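Local coordinates for protein angel homolog 2 (Homo sapiens, PDB 6RW0) that removes 2',3'-cyclic phosphates as a phosphatase of the CCR4 deadenylase family and probably binds mRNA 3'-untranslated regions, at residues H125-M130 with L173-Q178; N48-S53 with H145-L150; N199-D204 with R272-L277. All coordinates share one frame; numbering follows the deposited sequence.

Contact 1: residues H125-M130 with L173-Q178; sequences HCEYKM and LVLLLQ
L173 carries most of the apolar contact between strands 125-130 and 173-178. One of its methyls, CD2, lies against the backbone carbonyl E127 O at 3.5 Å, with E127 CB 4.2 Å away, while the other branch, CD1, reaches K129 CB. A chi2 near 61° divides the two methyls between these residues. Beside it L175 offers CD2 to E127 CB, also at 4.2 Å. The aliphatic root of E127 rests on two leucines, whereas its carboxylate leads away from them.

Polar links run within or beyond the pair, and no hydrogen bond crosses it. H125 NE2 donates to E127 OE2 at 2.9 Å, near the imidazole plane and on the anti side of the carboxylate, 32° out of its plane, a histidine-carboxylate bond along one strand. The K129 amine leads to a salt bridge with E157 of strand 148-157.

The segments run nearly antiparallel, at 154°, but their axes stay 8.3 Å apart: they belong to the two facing sheets of the DNase I-like sandwich. I141 of strand 137-144 touches both leucines, L150 and P155 of strand 148-157 meet E127 and K129, and helix 108-121 packs on the other side of strand 125-130, against C126 and Y128.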
loop_
_atom_site.group_PDB
_atom_site.type_symbol
_atom_site.label_atom_id
_atom_site.label_comp_id
_atom_site.label_asym_id
_atom_site.label_seq_id
_atom_site.Cartn_x
_atom_site.Cartn_y
_atom_site.Cartn_z
ATOM N N HIS A 125 3.518 10.410 -15.791
ATOM C CA HIS A 125 4.896 9.899 -15.825
ATOM C C HIS A 125 4.871 8.665 -14.914
ATOM O O HIS A 125 4.425 8.811 -13.827
ATOM C CB HIS A 125 5.867 10.922 -15.296
ATOM C CG HIS A 125 7.216 10.333 -15.257
ATOM N ND1 HIS A 125 7.910 10.109 -16.385
ATOM C CD2 HIS A 125 7.919 9.772 -14.275
ATOM C CE1 HIS A 125 9.017 9.509 -16.099
ATOM N NE2 HIS A 125 9.046 9.347 -14.839
ATOM N N CYS A 126 5.391 7.530 -15.339
ATOM C CA CYS A 126 5.301 6.273 -14.602
ATOM C C CYS A 126 6.677 5.765 -14.194
ATOM O O CYS A 126 7.605 5.743 -15.008
ATOM C CB CYS A 126 4.653 5.197 -15.478
ATOM S SG CYS A 126 2.985 5.608 -16.027
ATOM N N GLU A 127 6.787 5.316 -12.941
ATOM C CA GLU A 127 7.998 4.673 -12.432
ATOM C C GLU A 127 7.646 3.326 -11.820
ATOM O O GLU A 127 6.702 3.226 -11.026
ATOM C CB GLU A 127 8.694 5.552 -11.384
ATOM C CG GLU A 127 9.301 6.836 -11.939
ATOM C CD GLU A 127 10.540 6.613 -12.803
ATOM O OE1 GLU A 127 11.120 5.497 -12.790
ATOM O OE2 GLU A 127 10.937 7.575 -13.497
ATOM N N TYR A 128 8.420 2.297 -12.157
ATOM C CA TYR A 128 8.117 0.927 -11.779
ATOM C C TYR A 128 9.239 0.324 -10.959
ATOM O O TYR A 128 10.418 0.625 -11.160
ATOM C CB TYR A 128 7.976 0.090 -13.049
ATOM C CG TYR A 128 7.560 -1.361 -12.953
ATOM C CD1 TYR A 128 6.402 -1.746 -12.291
ATOM C CD2 TYR A 128 8.278 -2.340 -13.622
ATOM C CE1 TYR A 128 6.007 -3.069 -12.267
ATOM C CE2 TYR A 128 7.890 -3.663 -13.608
ATOM C CZ TYR A 128 6.756 -4.027 -12.929
ATOM O OH TYR A 128 6.377 -5.347 -12.946
ATOM N N LYS A 129 8.860 -0.571 -10.058
ATOM C CA LYS A 129 9.818 -1.427 -9.371
ATOM C C LYS A 129 9.229 -2.827 -9.283
ATOM O O LYS A 129 8.264 -3.057 -8.546
ATOM C CB LYS A 129 10.161 -0.890 -7.985
ATOM C CG LYS A 129 11.127 -1.769 -7.203
ATOM C CD LYS A 129 12.456 -1.957 -7.945
ATOM C CE LYS A 129 13.403 -2.817 -7.153
ATOM N NZ LYS A 129 14.637 -3.130 -7.914
ATOM N N MET A 130 9.826 -3.760 -10.005
ATOM C CA MET A 130 9.374 -5.142 -10.031
ATOM C C MET A 130 9.923 -5.897 -8.827
ATOM O O MET A 130 11.038 -5.637 -8.366
ATOM C CB MET A 130 9.909 -5.815 -11.297
ATOM C CG MET A 130 9.286 -7.151 -11.622
ATOM S SD MET A 130 9.953 -7.752 -13.197
ATOM C CE MET A 130 11.709 -7.812 -12.878
ATOM N N LEU A 173 8.711 1.416 -3.319
ATOM C CA LEU A 173 9.176 2.487 -4.193
ATOM C C LEU A 173 8.806 3.808 -3.545
ATOM O O LEU A 173 7.692 3.953 -3.033
ATOM C CB LEU A 173 8.558 2.381 -5.588
ATOM C CG LEU A 173 9.053 3.389 -6.622
ATOM C CD1 LEU A 173 10.523 3.275 -6.905
ATOM C CD2 LEU A 173 8.240 3.181 -7.909
ATOM N N VAL A 174 9.748 4.748 -3.533
ATOM C CA VAL A 174 9.550 6.061 -2.923
ATOM C C VAL A 174 9.958 7.108 -3.945
ATOM O O VAL A 174 11.091 7.084 -4.444
ATOM C CB VAL A 174 10.362 6.225 -1.627
ATOM C CG1 VAL A 174 10.098 7.585 -1.009
ATOM C CG2 VAL A 174 10.031 5.093 -0.644
ATOM N N LEU A 175 9.047 8.015 -4.277
ATOM C CA LEU A 175 9.372 9.134 -5.146
ATOM C C LEU A 175 9.369 10.413 -4.325
ATOM O O LEU A 175 8.595 10.559 -3.375
ATOM C CB LEU A 175 8.367 9.302 -6.292
ATOM C CG LEU A 175 8.118 8.132 -7.243
ATOM C CD1 LEU A 175 7.337 8.601 -8.479
ATOM C CD2 LEU A 175 9.376 7.410 -7.662
ATOM N N LEU A 176 10.225 11.348 -4.704
ATOM C CA LEU A 176 10.167 12.699 -4.177
ATOM C C LEU A 176 9.725 13.596 -5.324
ATOM O O LEU A 176 10.367 13.608 -6.380
ATOM C CB LEU A 176 11.513 13.129 -3.613
ATOM C CG LEU A 176 11.418 14.423 -2.806
ATOM C CD1 LEU A 176 10.608 14.290 -1.517
ATOM C CD2 LEU A 176 12.822 14.918 -2.487
ATOM N N LEU A 177 8.603 14.275 -5.126
ATOM C CA LEU A 177 7.939 15.075 -6.174
ATOM C C LEU A 177 7.899 16.552 -5.792
ATOM O O LEU A 177 7.710 16.832 -4.654
ATOM C CB LEU A 177 6.503 14.583 -6.366
ATOM C CG LEU A 177 6.320 13.116 -6.725
ATOM C CD1 LEU A 177 4.848 12.807 -6.873
ATOM C CD2 LEU A 177 7.052 12.758 -7.999
ATOM N N GLN A 178 8.064 17.444 -6.757
ATOM C CA GLN A 178 7.977 18.893 -6.515
ATOM C C GLN A 178 6.648 19.373 -7.102
ATOM O O GLN A 178 6.487 19.279 -8.300
ATOM C CB GLN A 178 9.145 19.627 -7.158
ATOM C CG GLN A 178 9.117 21.116 -6.866
ATOM C CD GLN A 178 9.196 21.400 -5.393
ATOM O OE1 GLN A 178 9.971 20.802 -4.680
ATOM N NE2 GLN A 178 8.356 22.288 -4.914
#

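Contact 2: residues N48-S53 with H145-L150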
loop_
_atom_site.group_PDB
_atom_site.type_symbol
_atom_site.label_atom_id
_atom_site.label_comp_id
_atom_site.label_asym_id
_atom_site.label_seq_id
_atom_site.Cartn_x
_atom_site.Cartn_y
_atom_site.Cartn_z
ATOM N N ASN A 48 -3.981 30.253 -0.460
ATOM C CA ASN A 48 -2.629 29.765 -0.830
ATOM C C ASN A 48 -2.564 28.267 -0.511
ATOM O O ASN A 48 -2.312 27.938 0.630
ATOM C CB ASN A 48 -1.535 30.495 -0.064
ATOM C CG ASN A 48 -1.422 31.950 -0.460
ATOM O OD1 ASN A 48 -1.439 32.279 -1.639
ATOM N ND2 ASN A 48 -1.305 32.820 0.526
ATOM N N LYS A 49 -2.773 27.406 -1.495
ATOM C CA LYS A 49 -2.843 25.949 -1.258
ATOM C C LYS A 49 -2.477 25.186 -2.521
ATOM O O LYS A 49 -2.551 25.750 -3.586
ATOM C CB LYS A 49 -4.289 25.594 -0.910
ATOM C CG LYS A 49 -5.179 25.478 -2.141
ATOM C CD LYS A 49 -6.577 25.979 -1.988
ATOM C CE LYS A 49 -7.263 26.261 -3.308
ATOM N NZ LYS A 49 -7.101 25.175 -4.299
ATOM N N PHE A 50 -2.099 23.921 -2.366
ATOM C CA PHE A 50 -1.849 22.985 -3.480
ATOM C C PHE A 50 -2.741 21.776 -3.195
ATOM O O PHE A 50 -2.530 21.175 -2.185
ATOM C CB PHE A 50 -0.376 22.603 -3.583
ATOM C CG PHE A 50 -0.081 21.568 -4.633
ATOM C CD1 PHE A 50 -0.089 21.885 -5.974
ATOM C CD2 PHE A 50 0.198 20.262 -4.278
ATOM C CE1 PHE A 50 0.199 20.933 -6.934
ATOM C CE2 PHE A 50 0.471 19.313 -5.240
ATOM C CZ PHE A 50 0.471 19.643 -6.564
ATOM N N ASP A 51 -3.682 21.445 -4.065
ATOM C CA ASP A 51 -4.613 20.318 -3.854
ATOM C C ASP A 51 -4.207 19.207 -4.813
ATOM O O ASP A 51 -3.837 19.514 -5.914
ATOM C CB ASP A 51 -6.063 20.726 -4.104
ATOM C CG ASP A 51 -6.647 21.648 -3.051
ATOM O OD1 ASP A 51 -6.018 21.854 -2.044
ATOM O OD2 ASP A 51 -7.744 22.135 -3.279
ATOM N N PHE A 52 -4.225 17.958 -4.371
ATOM C CA PHE A 52 -3.874 16.823 -5.241
ATOM C C PHE A 52 -4.578 15.588 -4.713
ATOM O O PHE A 52 -4.811 15.478 -3.543
ATOM C CB PHE A 52 -2.360 16.621 -5.322
ATOM C CG PHE A 52 -1.715 16.201 -4.033
ATOM C CD1 PHE A 52 -1.475 17.106 -3.023
ATOM C CD2 PHE A 52 -1.370 14.883 -3.828
ATOM C CE1 PHE A 52 -0.887 16.706 -1.841
ATOM C CE2 PHE A 52 -0.782 14.488 -2.645
ATOM C CZ PHE A 52 -0.539 15.398 -1.656
ATOM N N SER A 53 -4.871 14.693 -5.628
ATOM C CA SER A 53 -5.517 13.431 -5.318
ATOM C C SER A 53 -4.571 12.257 -5.529
ATOM O O SER A 53 -3.642 12.316 -6.346
ATOM C CB SER A 53 -6.772 13.239 -6.174
ATOM O OG SER A 53 -6.451 13.304 -7.556
ATOM N N HIS A 145 2.240 14.836 -15.083
ATOM C CA HIS A 145 3.401 15.748 -15.261
ATOM C C HIS A 145 2.958 17.215 -15.211
ATOM O O HIS A 145 3.789 18.018 -14.938
ATOM C CB HIS A 145 4.311 15.329 -16.413
ATOM C CG HIS A 145 3.615 14.908 -17.634
ATOM N ND1 HIS A 145 2.897 15.789 -18.383
ATOM C CD2 HIS A 145 3.571 13.723 -18.261
ATOM C CE1 HIS A 145 2.403 15.156 -19.420
ATOM N NE2 HIS A 145 2.797 13.890 -19.357
ATOM N N SER A 146 1.687 17.526 -15.440
ATOM C CA SER A 146 1.110 18.875 -15.270
ATOM C C SER A 146 1.112 19.290 -13.793
ATOM O O SER A 146 1.055 20.466 -13.551
ATOM C CB SER A 146 -0.272 18.946 -15.855
ATOM O OG SER A 146 -1.215 18.254 -15.067
ATOM N N LYS A 147 1.069 18.356 -12.843
ATOM C CA LYS A 147 0.972 18.670 -11.401
ATOM C C LYS A 147 2.309 18.595 -10.662
ATOM O O LYS A 147 2.420 19.253 -9.670
ATOM C CB LYS A 147 0.002 17.699 -10.727
ATOM C CG LYS A 147 -1.460 17.894 -11.077
ATOM C CD LYS A 147 -2.077 19.129 -10.472
ATOM C CE LYS A 147 -2.345 19.043 -8.989
ATOM N NZ LYS A 147 -3.144 20.199 -8.514
ATOM N N PHE A 148 3.278 17.823 -11.128
ATOM C CA PHE A 148 4.545 17.674 -10.384
ATOM C C PHE A 148 5.749 17.464 -11.295
ATOM O O PHE A 148 5.596 16.992 -12.394
ATOM C CB PHE A 148 4.572 16.390 -9.538
ATOM C CG PHE A 148 3.442 16.198 -8.567
ATOM C CD1 PHE A 148 3.529 16.687 -7.290
ATOM C CD2 PHE A 148 2.313 15.500 -8.928
ATOM C CE1 PHE A 148 2.496 16.491 -6.404
ATOM C CE2 PHE A 148 1.275 15.322 -8.039
ATOM C CZ PHE A 148 1.372 15.812 -6.775
ATOM N N SER A 149 6.918 17.826 -10.784
ATOM C CA SER A 149 8.191 17.402 -11.343
ATOM C C SER A 149 8.815 16.343 -10.442
ATOM O O SER A 149 8.575 16.304 -9.232
ATOM C CB SER A 149 9.184 18.562 -11.449
ATOM O OG SER A 149 8.735 19.558 -12.356
ATOM N N LEU A 150 9.641 15.496 -11.034
ATOM C CA LEU A 150 10.269 14.402 -10.312
ATOM C C LEU A 150 11.630 14.843 -9.793
ATOM O O LEU A 150 12.493 15.253 -10.575
ATOM C CB LEU A 150 10.432 13.235 -11.272
ATOM C CG LEU A 150 11.052 11.953 -10.736
ATOM C CD1 LEU A 150 10.300 11.422 -9.539
ATOM C CD2 LEU A 150 11.071 10.964 -11.890
#
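Three phenylalanine rings, F50, F52 and F148, meet in an aromatic cluster with F148 in the middle. The edge of F50 is directed at the face of F148 in an offset T-shaped stack, ring centroids 5.5 Å apart and planes at 77°; F50 CE2 comes within 3.7 Å of F148 CE1, which lies near the plane of the F50 ring. F148 in turn presents its own edge to the face of F52, again offset, with the planes close to perpendicular. Here F148 CZ leads, 4.1 Å from F52 CG and about as far from F52 CD2 and CB. The two rings of the strand leave its backbone differently: F52 has CG between the backbone N and the carbonyl carbon (chi1 66°), whereas F50, two residues earlier, has it anti to the N.

K147 runs past F50 toward strand 49-53. Its chain bends at chi2 and chi3, which brings CE to 3.8 Å from F50 CZ and delivers the amine to the backbone of D51. The bond from K147 NZ to D51 O is 2.8 Å long and meets the carbonyl almost head-on, at a C=O...N angle of 176°. A charged group is thereby tied to the main chain at the border of an otherwise aromatic patch. The side chain of D51 leaves the backbone away from segment 145-150, and its carboxylate pairs with R426, with K49 NZ a weak further partner.

The cluster closes one end of the sandwich between its two sheets: strand 49-58, flanked by strands 421-428 and 100-107, supplies F50 and F52, while strand 148-157 supplies F148 from the opposing sheet. I189 of strand 189-195 touches both F50 and F52, L177 of strand 171-179 touches F148, and P179 lies against F50.

Contact 3: residues N199-D204 with R272-L277; sequences NPRRGD and RGQRIL
The carboxylate of D204 is held by two arginines, R275 across the contact and R202 two residues before it. R275 NH2 donates to D204 OD2 at 3.0 Å, with the oxygen close to the guanidinium plane but the nitrogen well above that of the carboxylate. R202 grips side-on, NE to D204 OD1 at 3.0 Å and NH2 to D204 OD2 at 2.9 Å, the latter bond nearly straight at 171°. The two NH2 groups approach D204 OD2 from opposite faces of the carboxylate. R202 NH2 and R275 NH2 come within 3.8 Å of each other because both converge on D204 OD2, whose negative charge they share. One water adds a second link, donating to D204 OD2 and accepting from R275 NH1, and R275 NH2 also bonds a glycerol, probably from the crystallisation liquor.

This salt-bridge network sits at the start of helix 203-220. R202 is the N-cap residue of the helix and the centre of an inverse gamma turn, and bends at chi2 and chi3 fold its side chain back onto D204 in the first turn. An asparagine in place of D204 would probably leave both arginines without their shared negative charge and weaken the tie between the helix start and the loop.

Beyond the charges, L277 lays CD2 against D204 CA at 3.6 Å and against its CB, while L165 also touches D204. Farther out, the aliphatic CG of R201 passes 4.3 Å from Q274 NE2. The backbones of R275 and L277 pair with I261 and L259, which fastens segment 272-277 to the preceding part of its loop.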
loop_
_atom_site.group_PDB
_atom_site.type_symbol
_atom_site.label_atom_id
_atom_site.label_comp_id
_atom_site.label_asym_id
_atom_site.label_seq_id
_atom_site.Cartn_x
_atom_site.Cartn_y
_atom_site.Cartn_z
ATOM N N ASN A 199 2.293 -14.006 3.316
ATOM C CA ASN A 199 2.345 -15.126 4.255
ATOM C C ASN A 199 1.930 -14.736 5.669
ATOM O O ASN A 199 2.660 -14.020 6.361
ATOM C CB ASN A 199 3.776 -15.681 4.222
ATOM C CG ASN A 199 3.892 -17.052 4.834
ATOM O OD1 ASN A 199 3.608 -17.234 6.012
ATOM N ND2 ASN A 199 4.338 -18.029 4.041
ATOM N N PRO A 200 0.762 -15.188 6.136
ATOM C CA PRO A 200 0.267 -14.714 7.436
ATOM C C PRO A 200 1.123 -15.066 8.635
ATOM O O PRO A 200 1.078 -14.356 9.648
ATOM C CB PRO A 200 -1.118 -15.371 7.546
ATOM C CG PRO A 200 -1.554 -15.508 6.140
ATOM C CD PRO A 200 -0.319 -15.807 5.334
ATOM N N ARG A 201 1.841 -16.169 8.606
ATOM C CA ARG A 201 2.680 -16.575 9.753
ATOM C C ARG A 201 3.874 -15.632 9.930
ATOM O O ARG A 201 4.274 -15.432 11.026
ATOM C CB ARG A 201 3.157 -18.021 9.592
ATOM C CG ARG A 201 3.908 -18.548 10.807
ATOM C CD ARG A 201 4.238 -20.028 10.724
ATOM N NE ARG A 201 5.184 -20.338 9.674
ATOM C CZ ARG A 201 6.102 -21.280 9.745
ATOM N NH1 ARG A 201 6.397 -21.843 10.897
ATOM N NH2 ARG A 201 6.749 -21.642 8.659
ATOM N N ARG A 202 4.431 -15.120 8.843
ATOM C CA ARG A 202 5.725 -14.402 8.905
ATOM C C ARG A 202 5.618 -12.901 9.181
ATOM O O ARG A 202 6.121 -12.131 8.405
ATOM C CB ARG A 202 6.514 -14.692 7.628
ATOM C CG ARG A 202 6.774 -16.177 7.412
ATOM C CD ARG A 202 7.417 -16.866 8.607
ATOM N NE ARG A 202 8.670 -16.261 9.016
ATOM C CZ ARG A 202 9.836 -16.488 8.448
ATOM N NH1 ARG A 202 9.920 -17.362 7.468
ATOM N NH2 ARG A 202 10.902 -15.837 8.853
ATOM N N GLY A 203 5.166 -12.553 10.376
ATOM C CA GLY A 203 5.067 -11.169 10.861
ATOM C C GLY A 203 6.441 -10.572 11.085
ATOM O O GLY A 203 6.546 -9.372 11.089
ATOM N N ASP A 204 7.423 -11.412 11.388
ATOM C CA ASP A 204 8.826 -10.978 11.536
ATOM C C ASP A 204 9.297 -10.400 10.198
ATOM O O ASP A 204 9.853 -9.340 10.190
ATOM C CB ASP A 204 9.704 -12.144 11.993
ATOM C CG ASP A 204 9.625 -13.419 11.174
ATOM O OD1 ASP A 204 8.608 -13.675 10.571
ATOM O OD2 ASP A 204 10.594 -14.121 11.174
ATOM N N ARG A 272 -1.527 -20.690 16.969
ATOM C CA ARG A 272 -0.994 -21.827 17.768
ATOM C C ARG A 272 0.388 -22.235 17.245
ATOM O O ARG A 272 0.567 -22.142 16.071
ATOM C CB ARG A 272 -1.785 -23.119 17.540
ATOM C CG ARG A 272 -3.187 -23.181 18.110
ATOM C CD ARG A 272 -3.739 -24.595 17.970
ATOM N NE ARG A 272 -3.923 -25.038 16.601
ATOM C CZ ARG A 272 -4.867 -24.604 15.793
ATOM N NH1 ARG A 272 -4.938 -25.033 14.553
ATOM N NH2 ARG A 272 -5.732 -23.710 16.227
ATOM N N GLY A 273 1.302 -22.667 18.113
ATOM C CA GLY A 273 2.628 -23.219 17.761
ATOM C C GLY A 273 3.576 -22.221 17.127
ATOM O O GLY A 273 4.538 -22.643 16.552
ATOM N N GLN A 274 3.352 -20.931 17.300
ATOM C CA GLN A 274 4.168 -19.923 16.604
ATOM C C GLN A 274 5.277 -19.386 17.491
ATOM O O GLN A 274 5.065 -19.197 18.658
ATOM C CB GLN A 274 3.295 -18.776 16.116
ATOM C CG GLN A 274 2.355 -19.187 15.002
ATOM C CD GLN A 274 1.455 -18.049 14.610
ATOM O OE1 GLN A 274 1.459 -17.004 15.219
ATOM N NE2 GLN A 274 0.661 -18.271 13.588
ATOM N N ARG A 275 6.418 -19.137 16.876
ATOM C CA ARG A 275 7.583 -18.509 17.507
ATOM C C ARG A 275 7.222 -17.064 17.866
ATOM O O ARG A 275 6.454 -16.462 17.169
ATOM C CB ARG A 275 8.707 -18.594 16.477
ATOM C CG ARG A 275 9.985 -17.872 16.847
ATOM C CD ARG A 275 11.090 -18.220 15.868
ATOM N NE ARG A 275 10.726 -17.974 14.481
ATOM C CZ ARG A 275 10.952 -16.843 13.841
ATOM N NH1 ARG A 275 11.440 -15.817 14.498
ATOM N NH2 ARG A 275 10.699 -16.743 12.554
ATOM N N ILE A 276 7.755 -16.570 18.971
ATOM C CA ILE A 276 7.626 -15.186 19.424
ATOM C C ILE A 276 8.714 -14.352 18.758
ATOM O O ILE A 276 9.837 -14.828 18.572
ATOM C CB ILE A 276 7.757 -15.131 20.961
ATOM C CG1 ILE A 276 6.800 -16.122 21.631
ATOM C CG2 ILE A 276 7.568 -13.708 21.446
ATOM C CD1 ILE A 276 5.373 -16.020 21.223
ATOM N N LEU A 277 8.395 -13.099 18.409
ATOM C CA LEU A 277 9.356 -12.213 17.752
ATOM C C LEU A 277 10.672 -12.120 18.517
ATOM O O LEU A 277 10.681 -11.996 19.739
ATOM C CB LEU A 277 8.771 -10.797 17.663
ATOM C CG LEU A 277 7.797 -10.680 16.499
ATOM C CD1 LEU A 277 6.995 -9.407 16.653
ATOM C CD2 LEU A 277 8.475 -10.686 15.130
HETATM O O HOH W 1 12.643 -13.796 12.927
#

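From the N terminus, segment 48-53 lies on strand 49-58, and 145-150 returns to it, closing contact 2 over 91 residues. Contact 1 opens inside that loop, at 125-130, but closes beyond it at 173-178, so the two cross. Both bridge the facing sheets, and they touch: strands 148-157 and 171-179 are antiparallel neighbours, with Q178 N probably bonded to S149 O. Contact 3 follows in series, joining the start of helix 203-220 to a later loop across 67 residues. It lies on the opposite side of the chain's centre, its centre about 32 Å from that of contact 1 and 41 Å from that of contact 2.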